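Local coordinates for occlusion-derived virus envelope protein E66 (Autographa californica nucleopolyhedrovirus, PDB 3VSN) that cleaves non-sulfated chondroitin as a viral envelope lyase, is essential for oral infectivity, and may help the virus digest the peritrophic matrix of the host midgut, at residues Asn41-Phe46 against Tyr88-Asn93; His238-Tyr243 against Asp323-Leu328; Leu346-Ser351 against Met398-Gly403; His512-Thr517 against Asp563-Phe568. All coordinates share one frame; numbering follows the deposited sequence.

Contact 1: residues Asn41-Phe46 against Tyr88-Asn93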
loop_
_atom_site.group_PDB
_atom_site.type_symbol
_atom_site.label_atom_id
_atom_site.label_comp_id
_atom_site.label_asym_id
_atom_site.label_seq_id
_atom_site.Cartn_x
_atom_site.Cartn_y
_atom_site.Cartn_z
ATOM N N ASN A 41 1.287 -19.624 -17.084
ATOM C CA ASN A 41 1.321 -18.496 -16.162
ATOM C C ASN A 41 0.536 -18.700 -14.868
ATOM O O ASN A 41 0.465 -17.784 -14.042
ATOM C CB ASN A 41 0.841 -17.229 -16.879
ATOM C CG ASN A 41 1.776 -16.800 -17.996
ATOM O OD1 ASN A 41 1.455 -16.922 -19.180
ATOM N ND2 ASN A 41 2.941 -16.301 -17.625
ATOM N N LEU A 42 -0.032 -19.895 -14.686
ATOM C CA LEU A 42 -0.923 -20.156 -13.547
ATOM C C LEU A 42 -0.283 -19.904 -12.177
ATOM O O LEU A 42 -0.859 -19.195 -11.349
ATOM C CB LEU A 42 -1.532 -21.569 -13.603
ATOM C CG LEU A 42 -2.547 -21.913 -12.498
ATOM C CD1 LEU A 42 -3.665 -20.879 -12.390
ATOM C CD2 LEU A 42 -3.137 -23.299 -12.708
ATOM N N SER A 43 0.890 -20.484 -11.938
ATOM C CA SER A 43 1.584 -20.285 -10.664
ATOM C C SER A 43 1.827 -18.800 -10.395
ATOM O O SER A 43 1.546 -18.306 -9.305
ATOM C CB SER A 43 2.894 -21.075 -10.618
ATOM O OG SER A 43 2.632 -22.449 -10.394
ATOM N N TYR A 44 2.320 -18.093 -11.407
ATOM C CA TYR A 44 2.540 -16.652 -11.319
ATOM C C TYR A 44 1.245 -15.883 -11.039
ATOM O O TYR A 44 1.203 -15.026 -10.151
ATOM C CB TYR A 44 3.201 -16.150 -12.605
ATOM C CG TYR A 44 3.365 -14.654 -12.676
ATOM C CD1 TYR A 44 4.378 -14.012 -11.969
ATOM C CD2 TYR A 44 2.510 -13.879 -13.461
ATOM C CE1 TYR A 44 4.530 -12.640 -12.035
ATOM C CE2 TYR A 44 2.657 -12.507 -13.533
ATOM C CZ TYR A 44 3.669 -11.897 -12.821
ATOM O OH TYR A 44 3.812 -10.536 -12.893
ATOM N N SER A 45 0.196 -16.196 -11.797
ATOM C CA SER A 45 -1.106 -15.547 -11.636
ATOM C C SER A 45 -1.679 -15.774 -10.238
ATOM O O SER A 45 -2.182 -14.846 -9.604
ATOM C CB SER A 45 -2.089 -16.053 -12.693
ATOM O OG SER A 45 -3.343 -15.407 -12.563
ATOM N N PHE A 46 -1.585 -17.016 -9.771
ATOM C CA PHE A 46 -2.038 -17.411 -8.443
ATOM C C PHE A 46 -1.307 -16.622 -7.352
ATOM O O PHE A 46 -1.909 -16.250 -6.346
ATOM C CB PHE A 46 -1.807 -18.913 -8.270
ATOM C CG PHE A 46 -2.585 -19.541 -7.145
ATOM C CD1 PHE A 46 -3.978 -19.461 -7.096
ATOM C CD2 PHE A 46 -1.923 -20.265 -6.160
ATOM C CE1 PHE A 46 -4.687 -20.068 -6.069
ATOM C CE2 PHE A 46 -2.627 -20.878 -5.132
ATOM C CZ PHE A 46 -4.010 -20.778 -5.086
ATOM N N TYR A 88 -5.639 -26.871 -5.577
ATOM C CA TYR A 88 -5.222 -28.179 -6.083
ATOM C C TYR A 88 -4.938 -28.172 -7.589
ATOM O O TYR A 88 -4.064 -28.901 -8.055
ATOM C CB TYR A 88 -6.250 -29.261 -5.732
ATOM C CG TYR A 88 -5.987 -29.976 -4.417
ATOM C CD1 TYR A 88 -6.865 -29.844 -3.342
ATOM C CD2 TYR A 88 -4.860 -30.785 -4.253
ATOM C CE1 TYR A 88 -6.631 -30.499 -2.142
ATOM C CE2 TYR A 88 -4.616 -31.443 -3.056
ATOM C CZ TYR A 88 -5.502 -31.295 -2.007
ATOM O OH TYR A 88 -5.269 -31.949 -0.819
ATOM N N CYS A 89 -5.672 -27.350 -8.343
ATOM C CA CYS A 89 -5.384 -27.150 -9.767
ATOM C C CYS A 89 -3.975 -26.615 -9.970
ATOM O O CYS A 89 -3.247 -27.083 -10.845
ATOM C CB CYS A 89 -6.385 -26.188 -10.409
ATOM S SG CYS A 89 -8.034 -26.880 -10.635
ATOM N N VAL A 90 -3.598 -25.635 -9.152
ATOM C CA VAL A 90 -2.267 -25.028 -9.222
ATOM C C VAL A 90 -1.185 -26.066 -8.894
ATOM O O VAL A 90 -0.154 -26.131 -9.571
ATOM C CB VAL A 90 -2.163 -23.776 -8.312
ATOM C CG1 VAL A 90 -0.761 -23.174 -8.351
ATOM C CG2 VAL A 90 -3.194 -22.730 -8.725
ATOM N N ARG A 91 -1.439 -26.887 -7.875
ATOM C CA ARG A 91 -0.546 -27.995 -7.508
ATOM C C ARG A 91 -0.404 -29.009 -8.641
ATOM O O ARG A 91 0.705 -29.448 -8.957
ATOM C CB ARG A 91 -1.041 -28.708 -6.245
ATOM C CG ARG A 91 -0.940 -27.896 -4.963
ATOM C CD ARG A 91 -1.068 -28.790 -3.738
ATOM N NE ARG A 91 0.042 -29.738 -3.654
ATOM C CZ ARG A 91 0.158 -30.699 -2.742
ATOM N NH1 ARG A 91 -0.773 -30.866 -1.808
ATOM N NH2 ARG A 91 1.212 -31.504 -2.767
ATOM N N TYR A 92 -1.531 -29.382 -9.243
ATOM C CA TYR A 92 -1.540 -30.321 -10.365
ATOM C C TYR A 92 -0.699 -29.806 -11.536
ATOM O O TYR A 92 -0.024 -30.578 -12.226
ATOM C CB TYR A 92 -2.979 -30.568 -10.833
ATOM C CG TYR A 92 -3.075 -31.560 -11.968
ATOM C CD1 TYR A 92 -3.121 -32.930 -11.713
ATOM C CD2 TYR A 92 -3.103 -31.132 -13.295
ATOM C CE1 TYR A 92 -3.205 -33.845 -12.749
ATOM C CE2 TYR A 92 -3.180 -32.043 -14.339
ATOM C CZ TYR A 92 -3.230 -33.396 -14.057
ATOM O OH TYR A 92 -3.307 -34.302 -15.085
ATOM N N ASN A 93 -0.751 -28.495 -11.743
ATOM C CA ASN A 93 -0.128 -27.840 -12.883
ATOM C C ASN A 93 1.331 -27.427 -12.636
ATOM O O ASN A 93 2.048 -27.072 -13.577
ATOM C CB ASN A 93 -0.984 -26.632 -13.284
ATOM C CG ASN A 93 -0.468 -25.918 -14.516
ATOM O OD1 ASN A 93 0.068 -24.810 -14.417
ATOM N ND2 ASN A 93 -0.637 -26.535 -15.683
HETATM O O HOH W 1 0.608 -24.198 -11.560
#
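Val90 meets Phe46 with one methyl: Val90 CG2 lies over the centre of the Phe46 ring, 3.7 Å from its centroid and only 13° off the ring normal, a CH-pi contact made squarely on a face. The same methyl also reaches Leu42, where Val90 CG2 and Leu42 CG are 3.9 Å apart, so a single branch fills the space between two side chains that stand one helical turn apart. The other branch, Val90 CG1, set anti to the backbone N (chi1 178°), comes 3.8 Å from Phe46 CD2 and 4.0 Å from Ser43 OG. This is an inclined, roughly antiparallel pair of helices, 29-48 and 75-93, in the alpha/alpha toroid; their short segments cross at -142° with the axes 9.6 Å apart. On the more polar flank a water bridges the pair, accepting from Ser43 OG at 2.9 Å and donating to Val90 O at 2.9 Å. The water so links the Ser43 hydroxyl to the Val90 carbonyl. Behind this first shell, Leu42 also packs on Asn150 and Val154 of helix 138-154, and Cys89 rests on Ile151 and Val154 of that same helix. Farther round helix 75-93, Tyr88 and Tyr92 lean on helix 103-119, while Arg91 forms a salt bridge with Asp97.

Contact 2: residues His238-Tyr243 against Asp323-Leu328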
loop_
_atom_site.group_PDB
_atom_site.type_symbol
_atom_site.label_atom_id
_atom_site.label_comp_id
_atom_site.label_asym_id
_atom_site.label_seq_id
_atom_site.Cartn_x
_atom_site.Cartn_y
_atom_site.Cartn_z
ATOM N N HIS A 238 -5.468 8.628 -9.382
ATOM C CA HIS A 238 -5.168 10.055 -9.467
ATOM C C HIS A 238 -3.981 10.309 -10.358
ATOM O O HIS A 238 -3.216 9.388 -10.652
ATOM C CB HIS A 238 -5.017 10.668 -8.077
ATOM C CG HIS A 238 -6.330 11.111 -7.466
ATOM N ND1 HIS A 238 -7.465 10.390 -7.584
ATOM C CD2 HIS A 238 -6.657 12.235 -6.711
ATOM C CE1 HIS A 238 -8.467 11.028 -6.948
ATOM N NE2 HIS A 238 -7.970 12.153 -6.409
ATOM N N VAL A 239 -3.828 11.557 -10.807
ATOM C CA VAL A 239 -2.849 11.901 -11.848
ATOM C C VAL A 239 -1.406 11.522 -11.518
ATOM O O VAL A 239 -0.608 11.285 -12.426
ATOM C CB VAL A 239 -2.905 13.399 -12.255
ATOM C CG1 VAL A 239 -4.235 13.732 -12.921
ATOM C CG2 VAL A 239 -2.634 14.311 -11.064
ATOM N N ASP A 240 -1.077 11.469 -10.228
ATOM C CA ASP A 240 0.268 11.095 -9.793
ATOM C C ASP A 240 0.363 9.626 -9.368
ATOM O O ASP A 240 1.261 9.245 -8.613
ATOM C CB ASP A 240 0.776 12.033 -8.682
ATOM C CG ASP A 240 -0.144 12.078 -7.463
ATOM O OD1 ASP A 240 -1.191 11.388 -7.436
ATOM O OD2 ASP A 240 0.191 12.816 -6.513
ATOM N N SER A 241 -0.567 8.813 -9.861
ATOM C CA SER A 241 -0.572 7.364 -9.626
ATOM C C SER A 241 -0.607 6.956 -8.151
ATOM O O SER A 241 0.261 6.226 -7.667
ATOM C CB SER A 241 0.584 6.680 -10.364
ATOM O OG SER A 241 0.312 6.622 -11.750
ATOM N N ILE A 242 -1.615 7.457 -7.447
ATOM C CA ILE A 242 -2.022 6.910 -6.160
ATOM C C ILE A 242 -3.504 6.576 -6.306
ATOM O O ILE A 242 -4.266 7.378 -6.859
ATOM C CB ILE A 242 -1.789 7.908 -4.999
ATOM C CG1 ILE A 242 -0.286 8.139 -4.765
ATOM C CG2 ILE A 242 -2.479 7.449 -3.713
ATOM C CD1 ILE A 242 0.513 6.915 -4.355
ATOM N N TYR A 243 -3.907 5.395 -5.840
ATOM C CA TYR A 243 -5.303 4.999 -5.967
ATOM C C TYR A 243 -6.181 5.550 -4.849
ATOM O O TYR A 243 -5.912 5.335 -3.667
ATOM C CB TYR A 243 -5.500 3.480 -6.110
ATOM C CG TYR A 243 -6.877 3.208 -6.654
ATOM C CD1 TYR A 243 -7.958 2.972 -5.799
ATOM C CD2 TYR A 243 -7.122 3.277 -8.025
ATOM C CE1 TYR A 243 -9.235 2.775 -6.304
ATOM C CE2 TYR A 243 -8.392 3.078 -8.536
ATOM C CZ TYR A 243 -9.442 2.830 -7.677
ATOM O OH TYR A 243 -10.705 2.643 -8.192
ATOM N N ASP A 323 3.246 13.871 -5.996
ATOM C CA ASP A 323 3.324 15.261 -5.530
ATOM C C ASP A 323 1.976 15.896 -5.177
ATOM O O ASP A 323 1.927 16.869 -4.420
ATOM C CB ASP A 323 4.040 16.134 -6.564
ATOM C CG ASP A 323 5.492 15.728 -6.788
ATOM O OD1 ASP A 323 6.066 14.967 -5.971
ATOM O OD2 ASP A 323 6.061 16.184 -7.800
ATOM N N TYR A 324 0.898 15.365 -5.743
ATOM C CA TYR A 324 -0.451 15.856 -5.455
ATOM C C TYR A 324 -1.135 15.065 -4.341
ATOM O O TYR A 324 -1.789 15.642 -3.469
ATOM C CB TYR A 324 -1.321 15.780 -6.708
ATOM C CG TYR A 324 -1.097 16.893 -7.702
ATOM C CD1 TYR A 324 -1.673 18.150 -7.510
ATOM C CD2 TYR A 324 -0.336 16.683 -8.851
ATOM C CE1 TYR A 324 -1.484 19.172 -8.427
ATOM C CE2 TYR A 324 -0.140 17.697 -9.776
ATOM C CZ TYR A 324 -0.716 18.938 -9.561
ATOM O OH TYR A 324 -0.527 19.947 -10.477
ATOM N N SER A 325 -0.995 13.742 -4.393
ATOM C CA SER A 325 -1.639 12.839 -3.435
ATOM C C SER A 325 -0.833 12.723 -2.145
ATOM O O SER A 325 -1.355 12.276 -1.119
ATOM C CB SER A 325 -1.832 11.458 -4.061
ATOM O OG SER A 325 -2.641 11.543 -5.223
ATOM N N LYS A 326 0.439 13.129 -2.221
ATOM C CA LYS A 326 1.356 13.261 -1.069
ATOM C C LYS A 326 1.880 11.926 -0.529
ATOM O O LYS A 326 1.565 11.530 0.594
ATOM C CB LYS A 326 0.758 14.125 0.066
ATOM C CG LYS A 326 0.068 15.417 -0.378
ATOM C CD LYS A 326 0.975 16.315 -1.209
ATOM C CE LYS A 326 0.271 17.607 -1.592
ATOM N NZ LYS A 326 1.146 18.525 -2.376
ATOM N N VAL A 327 2.679 11.240 -1.339
ATOM C CA VAL A 327 3.364 10.024 -0.904
ATOM C C VAL A 327 4.811 10.090 -1.387
ATOM O O VAL A 327 5.067 10.392 -2.553
ATOM C CB VAL A 327 2.678 8.732 -1.432
ATOM C CG1 VAL A 327 3.425 7.489 -0.967
ATOM C CG2 VAL A 327 1.225 8.657 -0.979
ATOM N N LEU A 328 5.745 9.845 -0.472
ATOM C CA LEU A 328 7.154 9.683 -0.809
ATOM C C LEU A 328 7.585 8.283 -0.398
ATOM O O LEU A 328 7.394 7.885 0.751
ATOM C CB LEU A 328 8.015 10.731 -0.090
ATOM C CG LEU A 328 9.542 10.570 -0.153
ATOM C CD1 LEU A 328 10.070 10.788 -1.569
ATOM C CD2 LEU A 328 10.230 11.523 0.817
#
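Asp240 grips the turn at Tyr324 and Ser325 with both carboxylate oxygens, and here the contact is tightest. Asp240 OD2 accepts from Ser325 N at 2.6 Å, nearly straight (166°) and on the syn lone pair, and from Tyr324 N at 2.8 Å, more bent and arriving on the anti side, 27° out of the carboxylate plane. Asp240 OD1 takes the proton of Ser325 OG at 2.7 Å on its own syn lone pair. With chi1 at 57°, Asp240 CG sits between its backbone N and carbonyl carbon, which aims the carboxylate out of the type I turn 238-241. Beneath this clamp Ile242 CB packs on Ser325 CB at 3.7 Å, and Ile242 CD1 extends to Val327 CG2.

The partly exposed flank is looser: Val239 CG2 merely brushes Tyr324 CD2 at 4.0 Å, and the Tyr324 hydroxyl is held by Ser648 O instead. Next to the clamp, Lys326 and Val327 form a G1 bulge opposite Ala322, while Lys326 NZ bonds Asp323 O and pairs with Glu608. Three donors converging on one buried carboxylate would be expected to favour its ionised form, making Asp240 a polar fastening between the turn joining strands 236-238 and 243-245 and the connection between strands 318-322 and 327-331.

Contact 3: residues Leu346-Ser351 against Met398-Gly403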
loop_
_atom_site.group_PDB
_atom_site.type_symbol
_atom_site.label_atom_id
_atom_site.label_comp_id
_atom_site.label_asym_id
_atom_site.label_seq_id
_atom_site.Cartn_x
_atom_site.Cartn_y
_atom_site.Cartn_z
ATOM N N LEU A 346 -7.566 15.473 0.530
ATOM C CA LEU A 346 -7.770 14.047 0.793
ATOM C C LEU A 346 -7.907 13.751 2.281
ATOM O O LEU A 346 -7.333 14.454 3.115
ATOM C CB LEU A 346 -6.631 13.210 0.190
ATOM C CG LEU A 346 -6.452 13.218 -1.336
ATOM C CD1 LEU A 346 -5.121 12.587 -1.729
ATOM C CD2 LEU A 346 -7.608 12.513 -2.042
ATOM N N ALA A 347 -8.671 12.708 2.601
ATOM C CA ALA A 347 -8.828 12.261 3.979
ATOM C C ALA A 347 -7.472 11.908 4.577
ATOM O O ALA A 347 -6.617 11.342 3.895
ATOM C CB ALA A 347 -9.759 11.059 4.049
ATOM N N TYR A 348 -7.272 12.263 5.841
ATOM C CA TYR A 348 -6.096 11.795 6.568
ATOM C C TYR A 348 -6.405 10.483 7.281
ATOM O O TYR A 348 -5.497 9.785 7.730
ATOM C CB TYR A 348 -5.575 12.855 7.550
ATOM C CG TYR A 348 -6.430 13.086 8.784
ATOM C CD1 TYR A 348 -7.386 14.102 8.812
ATOM C CD2 TYR A 348 -6.266 12.305 9.931
ATOM C CE1 TYR A 348 -8.160 14.328 9.944
ATOM C CE2 TYR A 348 -7.033 12.521 11.066
ATOM C CZ TYR A 348 -7.978 13.532 11.065
ATOM O OH TYR A 348 -8.735 13.745 12.191
ATOM N N TYR A 349 -7.691 10.148 7.374
ATOM C CA TYR A 349 -8.114 8.951 8.093
ATOM C C TYR A 349 -9.515 8.502 7.693
ATOM O O TYR A 349 -10.348 9.317 7.295
ATOM C CB TYR A 349 -8.043 9.185 9.610
ATOM C CG TYR A 349 -8.336 7.952 10.438
ATOM C CD1 TYR A 349 -7.620 6.773 10.245
ATOM C CD2 TYR A 349 -9.328 7.967 11.419
ATOM C CE1 TYR A 349 -7.888 5.641 10.999
ATOM C CE2 TYR A 349 -9.594 6.840 12.186
ATOM C CZ TYR A 349 -8.871 5.685 11.972
ATOM O OH TYR A 349 -9.133 4.561 12.722
ATOM N N GLU A 350 -9.751 7.196 7.791
ATOM C CA GLU A 350 -11.081 6.622 7.632
ATOM C C GLU A 350 -11.289 5.582 8.727
ATOM O O GLU A 350 -10.447 4.708 8.924
ATOM C CB GLU A 350 -11.244 5.981 6.249
ATOM C CG GLU A 350 -12.684 5.618 5.903
ATOM C CD GLU A 350 -12.795 4.734 4.673
ATOM O OE1 GLU A 350 -12.005 3.779 4.547
ATOM O OE2 GLU A 350 -13.683 4.989 3.835
ATOM N N SER A 351 -12.405 5.698 9.441
ATOM C CA SER A 351 -12.760 4.749 10.494
ATOM C C SER A 351 -14.037 3.979 10.154
ATOM O O SER A 351 -14.754 4.329 9.215
ATOM C CB SER A 351 -12.929 5.474 11.831
ATOM O OG SER A 351 -13.916 6.490 11.740
ATOM N N MET A 398 -5.655 6.760 20.639
ATOM C CA MET A 398 -6.338 7.914 20.074
ATOM C C MET A 398 -7.466 7.421 19.174
ATOM O O MET A 398 -7.210 6.804 18.140
ATOM C CB MET A 398 -5.349 8.797 19.296
ATOM C CG MET A 398 -5.978 9.945 18.510
ATOM S SD MET A 398 -6.910 11.142 19.495
ATOM C CE MET A 398 -5.596 12.002 20.362
ATOM N N ARG A 399 -8.705 7.688 19.584
ATOM C CA ARG A 399 -9.889 7.184 18.884
ATOM C C ARG A 399 -10.572 8.269 18.072
ATOM O O ARG A 399 -10.778 9.377 18.568
ATOM C CB ARG A 399 -10.906 6.612 19.876
ATOM C CG ARG A 399 -10.398 5.456 20.714
ATOM C CD ARG A 399 -11.542 4.710 21.386
ATOM N NE ARG A 399 -11.034 3.577 22.157
ATOM C CZ ARG A 399 -10.872 2.348 21.673
ATOM N NH1 ARG A 399 -11.197 2.068 20.416
ATOM N NH2 ARG A 399 -10.392 1.391 22.458
ATOM N N ILE A 400 -10.917 7.948 16.828
ATOM C CA ILE A 400 -11.753 8.822 15.997
ATOM C C ILE A 400 -12.924 7.992 15.457
ATOM O O ILE A 400 -12.868 7.490 14.330
ATOM C CB ILE A 400 -10.966 9.489 14.838
ATOM C CG1 ILE A 400 -9.698 10.183 15.353
ATOM C CG2 ILE A 400 -11.853 10.478 14.085
ATOM C CD1 ILE A 400 -8.858 10.815 14.264
ATOM N N PRO A 401 -13.990 7.840 16.269
ATOM C CA PRO A 401 -15.103 6.949 15.929
ATOM C C PRO A 401 -15.831 7.363 14.660
ATOM O O PRO A 401 -15.901 8.551 14.341
ATOM C CB PRO A 401 -16.051 7.081 17.132
ATOM C CG PRO A 401 -15.217 7.650 18.232
ATOM C CD PRO A 401 -14.233 8.547 17.540
ATOM N N SER A 402 -16.351 6.375 13.941
ATOM C CA SER A 402 -17.204 6.627 12.791
ATOM C C SER A 402 -18.531 7.205 13.280
ATOM O O SER A 402 -19.148 6.667 14.199
ATOM C CB SER A 402 -17.435 5.331 12.011
ATOM O OG SER A 402 -18.338 5.535 10.940
ATOM N N GLY A 403 -18.950 8.314 12.676
ATOM C CA GLY A 403 -20.206 8.971 13.038
ATOM C C GLY A 403 -21.392 8.414 12.273
ATOM O O GLY A 403 -22.522 8.871 12.449
#
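Ile400, the residue most covered here, packs against Tyr348 and Tyr349 beside the short two-stranded antiparallel sheet of 349-351 and 408-410, which carries Glu350, a residue important for catalysis. Ile400 CD1 reaches the edge of the Tyr348 ring, 3.6 Å from Tyr348 OH, the two side chains coming from opposite directions. That hydroxyl is itself bound to Glu436. Tyr349 instead slides past Ile400, Tyr349 CE2 lying 4.0 Å from Ile400 CB, while Ile400 O lies at the edge of the Tyr349 ring, in its plane. Ile400 CG1 stands anti to the carbonyl carbon (chi1 -52°) and CD1 continues the chain outward, which brings the terminal methyl against both tyrosines. Phe410 and Ala359 add further packing on the isoleucine.

Ser351, next most buried by the contact, is backbone-bonded to Gln408 of the partner strand. Between Tyr349 and Ser351, Glu350 projects from the other side of the strand; its OE1 forms a salt bridge with Arg300, the transition state stabilizer, and its OE2 a hydrogen bond with ND1 of His246, a proton acceptor. Ser402 CB lies 3.7 Å from Ser351 OG, and Ser402 OG turns to Ser406 O. Ser351 OG donates to Ile400 O at 3.0 Å, in the carbonyl plane, with a C=O...donor angle of 157°.

Contact 4: residues His512-Thr517 against Asp563-Phe568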
loop_
_atom_site.group_PDB
_atom_site.type_symbol
_atom_site.label_atom_id
_atom_site.label_comp_id
_atom_site.label_asym_id
_atom_site.label_seq_id
_atom_site.Cartn_x
_atom_site.Cartn_y
_atom_site.Cartn_z
ATOM N N HIS A 512 19.034 6.876 16.605
ATOM C CA HIS A 512 19.907 7.894 17.181
ATOM C C HIS A 512 19.158 9.190 17.328
ATOM O O HIS A 512 18.310 9.520 16.497
ATOM C CB HIS A 512 21.121 8.133 16.283
ATOM C CG HIS A 512 22.039 6.940 16.161
ATOM N ND1 HIS A 512 22.987 6.663 17.072
ATOM C CD2 HIS A 512 22.121 5.947 15.193
ATOM C CE1 HIS A 512 23.648 5.549 16.706
ATOM N NE2 HIS A 512 23.114 5.111 15.556
ATOM N N ARG A 513 19.466 9.935 18.386
ATOM C CA ARG A 513 18.988 11.305 18.537
ATOM C C ARG A 513 19.829 12.195 17.618
ATOM O O ARG A 513 21.022 11.955 17.443
ATOM C CB ARG A 513 19.115 11.744 20.005
ATOM C CG ARG A 513 18.916 13.229 20.287
ATOM C CD ARG A 513 19.028 13.520 21.783
ATOM N NE ARG A 513 18.965 14.953 22.063
ATOM C CZ ARG A 513 20.025 15.756 22.134
ATOM N NH1 ARG A 513 19.862 17.047 22.382
ATOM N NH2 ARG A 513 21.251 15.270 21.959
ATOM N N VAL A 514 19.198 13.196 17.009
ATOM C CA VAL A 514 19.917 14.172 16.187
ATOM C C VAL A 514 19.784 15.562 16.821
ATOM O O VAL A 514 18.732 16.197 16.710
ATOM C CB VAL A 514 19.418 14.188 14.719
ATOM C CG1 VAL A 514 20.170 15.233 13.901
ATOM C CG2 VAL A 514 19.567 12.813 14.080
ATOM N N PRO A 515 20.844 16.028 17.514
ATOM C CA PRO A 515 20.753 17.374 18.076
ATOM C C PRO A 515 20.849 18.435 16.987
ATOM O O PRO A 515 21.503 18.220 15.961
ATOM C CB PRO A 515 21.963 17.454 19.014
ATOM C CG PRO A 515 22.941 16.469 18.459
ATOM C CD PRO A 515 22.108 15.356 17.875
ATOM N N ILE A 516 20.164 19.552 17.199
ATOM C CA ILE A 516 20.276 20.712 16.324
ATOM C C ILE A 516 20.400 21.927 17.230
ATOM O O ILE A 516 19.494 22.230 17.998
ATOM C CB ILE A 516 19.050 20.885 15.394
ATOM C CG1 ILE A 516 18.772 19.600 14.593
ATOM C CG2 ILE A 516 19.263 22.078 14.463
ATOM C CD1 ILE A 516 17.531 19.651 13.721
ATOM N N THR A 517 21.532 22.615 17.148
ATOM C CA THR A 517 21.760 23.782 17.995
ATOM C C THR A 517 20.629 24.789 17.792
ATOM O O THR A 517 20.231 25.066 16.657
ATOM C CB THR A 517 23.136 24.414 17.725
ATOM O OG1 THR A 517 24.136 23.388 17.763
ATOM C CG2 THR A 517 23.465 25.483 18.774
ATOM N N ASP A 563 26.225 6.447 9.465
ATOM C CA ASP A 563 26.577 7.660 8.732
ATOM C C ASP A 563 26.877 8.792 9.702
ATOM O O ASP A 563 26.670 8.653 10.909
ATOM C CB ASP A 563 25.442 8.059 7.785
ATOM C CG ASP A 563 24.148 8.352 8.520
ATOM O OD1 ASP A 563 24.111 9.327 9.302
ATOM O OD2 ASP A 563 23.166 7.605 8.322
ATOM N N SER A 564 27.345 9.917 9.171
ATOM C CA SER A 564 27.660 11.076 9.998
ATOM C C SER A 564 26.741 12.256 9.681
ATOM O O SER A 564 27.188 13.400 9.583
ATOM C CB SER A 564 29.133 11.457 9.826
ATOM O OG SER A 564 29.969 10.367 10.188
ATOM N N LEU A 565 25.450 11.971 9.531
ATOM C CA LEU A 565 24.464 13.011 9.246
ATOM C C LEU A 565 24.493 14.113 10.310
ATOM O O LEU A 565 24.560 13.832 11.506
ATOM C CB LEU A 565 23.062 12.398 9.140
ATOM C CG LEU A 565 21.874 13.326 8.876
ATOM C CD1 LEU A 565 20.783 12.575 8.128
ATOM C CD2 LEU A 565 21.331 13.909 10.178
ATOM N N ARG A 566 24.454 15.363 9.857
ATOM C CA ARG A 566 24.321 16.513 10.745
ATOM C C ARG A 566 23.188 17.401 10.241
ATOM O O ARG A 566 22.897 17.419 9.045
ATOM C CB ARG A 566 25.635 17.303 10.818
ATOM C CG ARG A 566 26.846 16.515 11.309
ATOM C CD ARG A 566 26.750 16.167 12.793
ATOM N NE ARG A 566 27.931 15.440 13.270
ATOM C CZ ARG A 566 28.060 14.113 13.282
ATOM N NH1 ARG A 566 27.077 13.329 12.845
ATOM N NH2 ARG A 566 29.182 13.565 13.736
ATOM N N ALA A 567 22.538 18.115 11.156
ATOM C CA ALA A 567 21.472 19.043 10.788
ATOM C C ALA A 567 21.676 20.374 11.495
ATOM O O ALA A 567 22.221 20.424 12.598
ATOM C CB ALA A 567 20.102 18.464 11.109
ATOM N N PHE A 568 21.237 21.450 10.852
ATOM C CA PHE A 568 21.515 22.798 11.331
ATOM C C PHE A 568 20.295 23.680 11.180
ATOM O O PHE A 568 19.553 23.567 10.199
ATOM C CB PHE A 568 22.669 23.429 10.546
ATOM C CG PHE A 568 23.920 22.592 10.503
ATOM C CD1 PHE A 568 24.855 22.660 11.531
ATOM C CD2 PHE A 568 24.171 21.746 9.426
ATOM C CE1 PHE A 568 26.011 21.893 11.492
ATOM C CE2 PHE A 568 25.328 20.980 9.378
ATOM C CZ PHE A 568 26.250 21.055 10.412
HETATM O O HOH W 2 23.243 17.244 13.996
HETATM O O HOH W 3 23.199 22.076 14.689
#
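This is an apolar contact flanked by bridging waters, made where the chain leaving strand 509-513 of one sheet passes the edge strand 566-569 of another; segment 512-517 runs on from the first strand, and segment 563-568 leads into the second. Ala567 is central. Ala567 CB is 3.9 Å from Ile516 CD1 and equally close to Ile516 CG1, so the isoleucine lays the whole of its longer branch along the small methyl. The shorter branch, Ile516 CG2, sits anti to the backbone N and touches main chain instead, coming within 3.8 Å of Phe568 C. Two residues earlier on both chains, Val514 CG1 approaches Leu565 CD2 at 4.1 Å, the two side chains crossing at about a right angle. Phe454 of strand 452-461 touches Val514, Leu565 and Ala567 alike, and Val578 covers Leu565 and Ala567 from strand 575-579.

The backbones communicate through two waters. One donates to Pro515 O at 2.8 Å and accepts from Ala567 N at 3.1 Å; the other accepts from Thr517 N at 3.0 Å and donates to Ala567 O at 2.8 Å. The backbone N and O of Ala567 are thus each bridged by a water to segment 512-517. Upstream, Asp563 OD1 accepts from Leu565 N in an Asx turn and also pairs with Lys555. Aliphatic side chains from two antiparallel sheets meeting over Phe454 are consistent with the beta-sandwich architecture of this lyase.

Overall arrangement
The four contacts follow one another along the chain and run from the helical toroid to the beta-rich region. Contact 1 lies within the toroid, away from the catalytic residues, and its centre is about 51 Å from that of contact 4, on the opposite side of the chain's centre. Contacts 2 and 3 lie between them, with centres about 20 Å apart, and touch directly where Ser325 O meets Leu346 CD1 at 3.8 Å. Both are near the active site: the side chain of His238 in contact 2 is about 11 Å from those of His246 and Tyr254, whereas contact 3 contains Glu350 itself and brings Ser351 within about 6 Å of Arg300, side chain to side chain.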